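L-serine ammonia-lyase (Rhizomucor miehei CAU432, PDB 5C3U) belongs to the pyridoxal-phosphate-dependent enzymes of the tryptophan synthase beta-like fold and holds pyridoxal-5'-phosphate between its two alpha/beta domains. Local coordinates at residues C75-N80 / A128-A133; P172-C177 / K305-L310. All blocks are in the same frame, centred on the assembly; numbering follows the deposited sequence.

In the fold
Contacts 1 and 2 lie on opposite sides of the chain's centre, their centres about 31 Å apart. Contact 1 sits at the end of a strand of the four-stranded parallel sheet, contact 2 inside the six-stranded mixed sheet, and both are largely buried. Contact 1 packs the turn after strand 72-75 against helix 126-134; no direct hydrogen bond crosses it, and small residues, a glutamate methylene and one water do the joining. Contact 2 pairs two neighbouring parallel strands, with backbone hydrogen bonds in register and branched aliphatic side chains on both faces. Each has one end near the cofactor between the domains: N80 bonds it directly, whereas the side chain of C177 is about 6 Å from it.

Contact 1: residues C75-N80 / A128-A133; sequences CGSGPN and AAEVHA. With PLP (pyridoxal-5'-phosphate), chain B.
The turn joining strand 72-75 to helix 79-92, in the smaller, four-stranded alpha/beta domain of this pyridoxal-phosphate enzyme, packs at G76 and S77 against helix 126-134 and leads into the cofactor pocket at N80. G76 and E130 come within 4.1 Å, CA to CA: with no side chain on G76, its backbone lies directly on the helix. The methyl of A133 sits against the peptide entering the turn, its CB 3.5 Å from G76 N, while A129 CB meets G76 O. Although G76 O also nears E130 N, the angle is too poor for a bond. S77 is the centre of an inverse gamma turn closed by a weak bond from G78 N to G76 O, and its own N-H points almost straight at C75 SG (3.6 Å, 169°). Beside it, the glutamate lies alongside the serine: E130 leaves its helix with CG trans to N (chi1 -177°) and the chain runs on extended, which rests S77 OG against the methylene at 3.4 Å from E130 CG. Their polar ends meet through one water, 2.8 Å from S77 OG and donating to E130 OE2 at 3.2 Å. Both ends have other partners, Y143 OH for S77 OG and a salt bridge to R134 for E130 OE2; Y143 OH also bonds G76 N, tying the turn to strand 141-143. G78 is the N-cap of helix 79-92. Two residues on, in the first turn of that helix, the amide of N80 is held at both ends, its OD1 by S315 N and its ND2 by E279 OE2, and N80 ND2 donates to PLP O3 at 3.1 Å with a bent angle of 137°.

Contact 2: residues P172-C177 / K305-L310; sequences PAAIIC and KDVVVL
Strands 174-177 and 306-310 run parallel, 17° apart in direction and 4.7 Å between axes, and are laced by V308 N to A174 O (3.0 Å), I176 N to V308 O (2.9 Å) and L310 N to I176 O (3.0 Å). At the A173 end, A173 N adds a short, more bent bond to D306 O (2.7 Å, 142°). I175 and V308 face one side of the sheet. There I175 CG2 lies across L310, 3.9 Å from its CG, and V308 CG2 is set against the P172 ring. I176, V307 and V309 share the other side: with CG1 anti to the carbonyl carbon (chi1 -52°), I176 lies side by side with V309 and brings its CD1 to 3.9 Å from V309 CG2. These are neighbouring strands of the six-stranded mixed sheet of the larger domain, flanked by 37-42 and 202-207. Helix 280-290 packs on the I176 and V309 face through A285, and helix 183-194 on the I175 and L310 face through L192 and V188. Near the cofactor end, C177 SG touches L310 CD1 at 4.0 Å.

Contact 1: residues C75-N80 / A128-A133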
ATOM      1  N   CYS A  75      14.006  10.380  -3.376  1.00 21.67           N
ATOM      2  CA  CYS A  75      13.198   9.466  -2.582  1.00 20.96           C
ATOM      3  C   CYS A  75      14.018   8.357  -1.958  1.00 21.06           C
ATOM      4  O   CYS A  75      14.839   7.743  -2.635  1.00 20.53           O
ATOM      5  CB  CYS A  75      12.069   8.871  -3.441  1.00 23.44           C
ATOM      6  SG  CYS A  75      10.804   8.017  -2.470  1.00 25.61           S
ATOM      7  N   GLY A  76      13.774   8.121  -0.671  1.00 19.69           N
ATOM      8  CA  GLY A  76      14.283   6.931   0.031  1.00 21.84           C
ATOM      9  C   GLY A  76      13.193   6.222   0.852  1.00 24.70           C
ATOM     10  O   GLY A  76      13.511   5.385   1.708  1.00 26.30           O
ATOM     11  N   SER A  77      11.923   6.531   0.556  1.00 23.76           N
ATOM     12  CA  SER A  77      10.783   6.233   1.451  1.00 27.16           C
ATOM     13  C   SER A  77      10.072   4.909   1.158  1.00 27.16           C
ATOM     14  O   SER A  77       8.829   4.876   1.009  1.00 29.76           O
ATOM     15  CB  SER A  77       9.745   7.358   1.403  1.00 30.33           C
ATOM     16  OG  SER A  77      10.212   8.509   2.082  1.00 35.31           O
ATOM     17  N   GLY A  78      10.843   3.834   1.063  1.00 24.11           N
ATOM     18  CA  GLY A  78      10.256   2.490   0.975  1.00 22.21           C
ATOM     19  C   GLY A  78      10.373   1.879  -0.407  1.00 23.34           C
ATOM     20  O   GLY A  78      10.499   2.604  -1.398  1.00 22.40           O
ATOM     21  N   PRO A  79      10.261   0.545  -0.494  1.00 23.42           N
ATOM     22  CA  PRO A  79      10.620  -0.079  -1.784  1.00 22.46           C
ATOM     23  C   PRO A  79       9.644   0.287  -2.903  1.00 22.60           C
ATOM     24  O   PRO A  79      10.066   0.551  -4.049  1.00 23.69           O
ATOM     25  CB  PRO A  79      10.562  -1.581  -1.479  1.00 23.32           C
ATOM     26  CG  PRO A  79       9.754  -1.705  -0.226  1.00 22.61           C
ATOM     27  CD  PRO A  79      10.042  -0.463   0.563  1.00 25.21           C
ATOM     28  N   ASN A  80       8.353   0.298  -2.604  1.00 21.51           N
ATOM     29  CA  ASN A  80       7.415   0.558  -3.690  1.00 21.86           C
ATOM     30  C   ASN A  80       7.324   2.021  -4.043  1.00 21.87           C
ATOM     31  O   ASN A  80       7.014   2.357  -5.192  1.00 22.11           O
ATOM     32  CB  ASN A  80       6.081  -0.073  -3.390  1.00 21.00           C
ATOM     33  CG  ASN A  80       6.235  -1.564  -3.172  1.00 22.83           C
ATOM     34  OD1 ASN A  80       6.812  -2.255  -4.037  1.00 23.49           O
ATOM     35  ND2 ASN A  80       5.798  -2.064  -2.022  1.00 22.44           N
ATOM     36  N   ALA A 128      16.407   4.541   7.576  1.00 29.69           N
ATOM     37  CA  ALA A 128      17.711   5.169   7.412  1.00 31.08           C
ATOM     38  C   ALA A 128      17.910   5.672   5.976  1.00 30.77           C
ATOM     39  O   ALA A 128      18.517   6.716   5.777  1.00 29.71           O
ATOM     40  CB  ALA A 128      18.825   4.221   7.791  1.00 31.50           C
ATOM     41  N   ALA A 129      17.417   4.917   4.995  1.00 29.63           N
ATOM     42  CA  ALA A 129      17.468   5.357   3.576  1.00 29.61           C
ATOM     43  C   ALA A 129      16.734   6.681   3.407  1.00 28.41           C
ATOM     44  O   ALA A 129      17.244   7.607   2.754  1.00 28.12           O
ATOM     45  CB  ALA A 129      16.878   4.295   2.650  1.00 29.42           C
ATOM     46  N   GLU A 130      15.551   6.774   4.018  1.00 27.74           N
ATOM     47  CA  GLU A 130      14.759   7.992   3.984  1.00 29.48           C
ATOM     48  C   GLU A 130      15.495   9.169   4.624  1.00 30.02           C
ATOM     49  O   GLU A 130      15.458  10.279   4.096  1.00 27.82           O
ATOM     50  CB  GLU A 130      13.393   7.804   4.655  1.00 34.21           C
ATOM     51  CG  GLU A 130      12.514   9.051   4.578  1.00 36.33           C
ATOM     52  CD  GLU A 130      11.229   8.955   5.378  1.00 42.55           C
ATOM     53  OE1 GLU A 130      10.927   7.873   5.937  1.00 44.93           O
ATOM     54  OE2 GLU A 130      10.519   9.983   5.451  1.00 45.74           O
ATOM     55  N   VAL A 131      16.114   8.921   5.783  1.00 31.59           N
ATOM     56  CA  VAL A 131      16.822   9.972   6.519  1.00 32.44           C
ATOM     57  C   VAL A 131      17.950  10.516   5.657  1.00 31.03           C
ATOM     58  O   VAL A 131      18.093  11.728   5.521  1.00 32.23           O
ATOM     59  CB  VAL A 131      17.308   9.501   7.915  1.00 32.43           C
ATOM     60  CG1 VAL A 131      18.424  10.397   8.451  1.00 33.53           C
ATOM     61  CG2 VAL A 131      16.137   9.462   8.899  1.00 32.34           C
ATOM     62  N   HIS A 132      18.700   9.615   5.029  1.00 31.77           N
ATOM     63  CA  HIS A 132      19.773   9.984   4.125  1.00 31.29           C
ATOM     64  C   HIS A 132      19.269  10.699   2.896  1.00 30.68           C
ATOM     65  O   HIS A 132      19.764  11.779   2.553  1.00 30.56           O
ATOM     66  CB  HIS A 132      20.560   8.759   3.717  1.00 33.22           C
ATOM     67  CG  HIS A 132      21.842   9.081   3.004  1.00 35.04           C
ATOM     68  ND1 HIS A 132      22.880   9.690   3.617  1.00 38.50           N
ATOM     69  CD2 HIS A 132      22.236   8.856   1.691  1.00 37.06           C
ATOM     70  CE1 HIS A 132      23.884   9.851   2.735  1.00 38.54           C
ATOM     71  NE2 HIS A 132      23.494   9.333   1.559  1.00 37.86           N
ATOM     72  N   ALA A 133      18.265  10.129   2.234  1.00 29.33           N
ATOM     73  CA  ALA A 133      17.668  10.789   1.057  1.00 26.79           C
ATOM     74  C   ALA A 133      17.228  12.221   1.339  1.00 27.52           C
ATOM     75  O   ALA A 133      17.427  13.107   0.514  1.00 27.34           O
ATOM     76  CB  ALA A 133      16.503   9.972   0.492  1.00 26.11           C
TER
HETATM   77  N1  PLP B 401       0.892  -2.213   0.593  1.00 26.72           N
HETATM   78  C2  PLP B 401       1.895  -1.948  -0.262  1.00 26.55           C
HETATM   79  C2A PLP B 401       2.531  -3.026  -1.106  1.00 26.39           C
HETATM   80  C3  PLP B 401       2.394  -0.575  -0.367  1.00 26.84           C
HETATM   81  O3  PLP B 401       3.412  -0.273  -1.233  1.00 28.00           O
HETATM   82  C4  PLP B 401       1.728   0.448   0.467  1.00 27.32           C
HETATM   83  C4A PLP B 401       2.165   1.850   0.378  1.00 27.96           C
HETATM   84  C5  PLP B 401       0.629   0.042   1.380  1.00 28.88           C
HETATM   85  C6  PLP B 401       0.264  -1.308   1.379  1.00 27.81           C
HETATM   86  C5A PLP B 401      -0.100   1.041   2.282  1.00 29.08           C
HETATM   87  O4P PLP B 401       0.747   2.166   2.489  1.00 29.63           O
HETATM   88  P   PLP B 401       0.383   3.571   3.209  1.00 24.57           P
HETATM   89  O1P PLP B 401      -0.203   4.479   2.186  1.00 26.22           O
HETATM   90  O2P PLP B 401      -0.530   3.291   4.417  1.00 25.29           O
HETATM   91  O3P PLP B 401       1.756   3.949   3.643  1.00 26.21           O
HETATM   92  O   HOH W   1       8.001   9.437   3.499  1.00 32.50           O

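Contact 2: residues P172-C177 / K305-L310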
ATOM      1  N   PRO A 172     -20.033  -2.277  -1.116  1.00 33.94           N
ATOM      2  CA  PRO A 172     -19.727  -3.566  -0.516  1.00 32.20           C
ATOM      3  C   PRO A 172     -19.908  -3.510   0.987  1.00 31.00           C
ATOM      4  O   PRO A 172     -20.024  -2.423   1.555  1.00 32.94           O
ATOM      5  CB  PRO A 172     -18.256  -3.786  -0.877  1.00 32.11           C
ATOM      6  CG  PRO A 172     -17.688  -2.421  -1.015  1.00 30.98           C
ATOM      7  CD  PRO A 172     -18.816  -1.520  -1.476  1.00 33.17           C
ATOM      8  N   ALA A 173     -19.941  -4.684   1.610  1.00 30.33           N
ATOM      9  CA  ALA A 173     -20.039  -4.817   3.053  1.00 29.97           C
ATOM     10  C   ALA A 173     -18.776  -4.315   3.746  1.00 31.15           C
ATOM     11  O   ALA A 173     -18.822  -3.905   4.898  1.00 32.27           O
ATOM     12  CB  ALA A 173     -20.274  -6.270   3.416  1.00 33.15           C
ATOM     13  N   ALA A 174     -17.642  -4.391   3.062  1.00 29.14           N
ATOM     14  CA  ALA A 174     -16.386  -3.888   3.627  1.00 27.59           C
ATOM     15  C   ALA A 174     -15.325  -3.791   2.549  1.00 26.76           C
ATOM     16  O   ALA A 174     -15.386  -4.488   1.522  1.00 26.68           O
ATOM     17  CB  ALA A 174     -15.885  -4.799   4.737  1.00 28.70           C
ATOM     18  N   ILE A 175     -14.360  -2.913   2.802  1.00 26.13           N
ATOM     19  CA  ILE A 175     -13.132  -2.817   2.012  1.00 25.31           C
ATOM     20  C   ILE A 175     -11.985  -3.048   2.977  1.00 24.34           C
ATOM     21  O   ILE A 175     -11.916  -2.396   4.005  1.00 25.82           O
ATOM     22  CB  ILE A 175     -13.004  -1.438   1.324  1.00 26.33           C
ATOM     23  CG1 ILE A 175     -14.150  -1.273   0.315  1.00 27.27           C
ATOM     24  CG2 ILE A 175     -11.644  -1.309   0.619  1.00 26.72           C
ATOM     25  CD1 ILE A 175     -14.243   0.107  -0.302  1.00 30.22           C
ATOM     26  N   ILE A 176     -11.117  -4.016   2.662  1.00 24.58           N
ATOM     27  CA  ILE A 176      -9.990  -4.356   3.519  1.00 24.27           C
ATOM     28  C   ILE A 176      -8.746  -3.703   2.946  1.00 25.19           C
ATOM     29  O   ILE A 176      -8.400  -3.944   1.784  1.00 24.77           O
ATOM     30  CB  ILE A 176      -9.767  -5.881   3.623  1.00 25.52           C
ATOM     31  CG1 ILE A 176     -11.075  -6.594   4.011  1.00 27.71           C
ATOM     32  CG2 ILE A 176      -8.629  -6.182   4.597  1.00 25.23           C
ATOM     33  CD1 ILE A 176     -10.952  -8.106   4.051  1.00 29.63           C
ATOM     34  N   CYS A 177      -8.089  -2.887   3.773  1.00 23.90           N
ATOM     35  CA  CYS A 177      -7.062  -1.956   3.298  1.00 24.59           C
ATOM     36  C   CYS A 177      -5.824  -2.041   4.217  1.00 21.90           C
ATOM     37  O   CYS A 177      -5.907  -1.728   5.405  1.00 22.21           O
ATOM     38  CB  CYS A 177      -7.622  -0.535   3.260  1.00 25.25           C
ATOM     39  SG  CYS A 177      -6.455   0.753   2.755  1.00 28.69           S
ATOM     40  N   LYS A 305     -23.754 -10.626   0.116  1.00 45.37           N
ATOM     41  CA  LYS A 305     -22.897  -9.471   0.400  1.00 44.27           C
ATOM     42  C   LYS A 305     -21.514  -9.602  -0.226  1.00 43.64           C
ATOM     43  O   LYS A 305     -21.069 -10.712  -0.533  1.00 43.36           O
ATOM     44  CB  LYS A 305     -22.804  -9.230   1.904  1.00 46.23           C
ATOM     45  CG  LYS A 305     -24.104  -8.694   2.488  1.00 45.62           C
ATOM     46  CD  LYS A 305     -24.075  -8.656   4.002  1.00 47.96           C
ATOM     47  CE  LYS A 305     -25.292  -7.920   4.539  1.00 48.86           C
ATOM     48  NZ  LYS A 305     -25.464  -8.145   6.004  1.00 51.18           N
ATOM     49  N   ASP A 306     -20.858  -8.456  -0.420  1.00 43.15           N
ATOM     50  CA  ASP A 306     -19.570  -8.370  -1.114  1.00 40.88           C
ATOM     51  C   ASP A 306     -18.492  -7.826  -0.170  1.00 36.72           C
ATOM     52  O   ASP A 306     -18.751  -6.887   0.589  1.00 35.69           O
ATOM     53  CB  ASP A 306     -19.683  -7.419  -2.316  1.00 45.59           C
ATOM     54  CG  ASP A 306     -20.635  -7.927  -3.415  1.00 52.61           C
ATOM     55  OD1 ASP A 306     -21.132  -7.086  -4.201  1.00 55.37           O
ATOM     56  OD2 ASP A 306     -20.882  -9.148  -3.521  1.00 53.16           O
ATOM     57  N   VAL A 307     -17.305  -8.441  -0.194  1.00 32.63           N
ATOM     58  CA  VAL A 307     -16.139  -7.849   0.466  0.50 31.29           C
ATOM     59  C   VAL A 307     -15.057  -7.640  -0.581  1.00 28.56           C
ATOM     60  O   VAL A 307     -14.853  -8.479  -1.465  1.00 26.79           O
ATOM     61  CB  VAL A 307     -15.625  -8.666   1.682  0.50 32.29           C
ATOM     62  CG1 VAL A 307     -15.118 -10.037   1.268  0.50 32.40           C
ATOM     63  CG2 VAL A 307     -14.536  -7.899   2.427  0.50 32.72           C
ATOM     64  N   VAL A 308     -14.391  -6.481  -0.504  1.00 27.64           N
ATOM     65  CA  VAL A 308     -13.343  -6.123  -1.471  1.00 25.83           C
ATOM     66  C   VAL A 308     -11.997  -6.087  -0.739  1.00 24.65           C
ATOM     67  O   VAL A 308     -11.880  -5.452   0.297  1.00 24.33           O
ATOM     68  CB  VAL A 308     -13.585  -4.728  -2.108  1.00 27.19           C
ATOM     69  CG1 VAL A 308     -12.398  -4.311  -2.978  1.00 27.05           C
ATOM     70  CG2 VAL A 308     -14.855  -4.711  -2.947  1.00 26.57           C
ATOM     71  N   VAL A 309     -11.000  -6.790  -1.264  1.00 22.90           N
ATOM     72  CA  VAL A 309      -9.660  -6.764  -0.648  1.00 24.00           C
ATOM     73  C   VAL A 309      -8.763  -5.987  -1.587  1.00 24.35           C
ATOM     74  O   VAL A 309      -8.670  -6.342  -2.771  1.00 23.69           O
ATOM     75  CB  VAL A 309      -9.093  -8.187  -0.449  1.00 24.94           C
ATOM     76  CG1 VAL A 309      -7.711  -8.144   0.209  1.00 25.77           C
ATOM     77  CG2 VAL A 309     -10.060  -9.031   0.363  1.00 26.23           C
ATOM     78  N   LEU A 310      -8.089  -4.948  -1.075  1.00 24.61           N
ATOM     79  CA  LEU A 310      -7.137  -4.208  -1.909  1.00 24.84           C
ATOM     80  C   LEU A 310      -5.824  -4.941  -1.922  1.00 25.24           C
ATOM     81  O   LEU A 310      -5.118  -4.989  -0.905  1.00 26.87           O
ATOM     82  CB  LEU A 310      -6.954  -2.759  -1.432  1.00 22.75           C
ATOM     83  CG  LEU A 310      -8.205  -1.918  -1.188  1.00 24.42           C
ATOM     84  CD1 LEU A 310      -7.797  -0.503  -0.775  1.00 24.60           C
ATOM     85  CD2 LEU A 310      -9.123  -1.877  -2.409  1.00 24.61           C
TER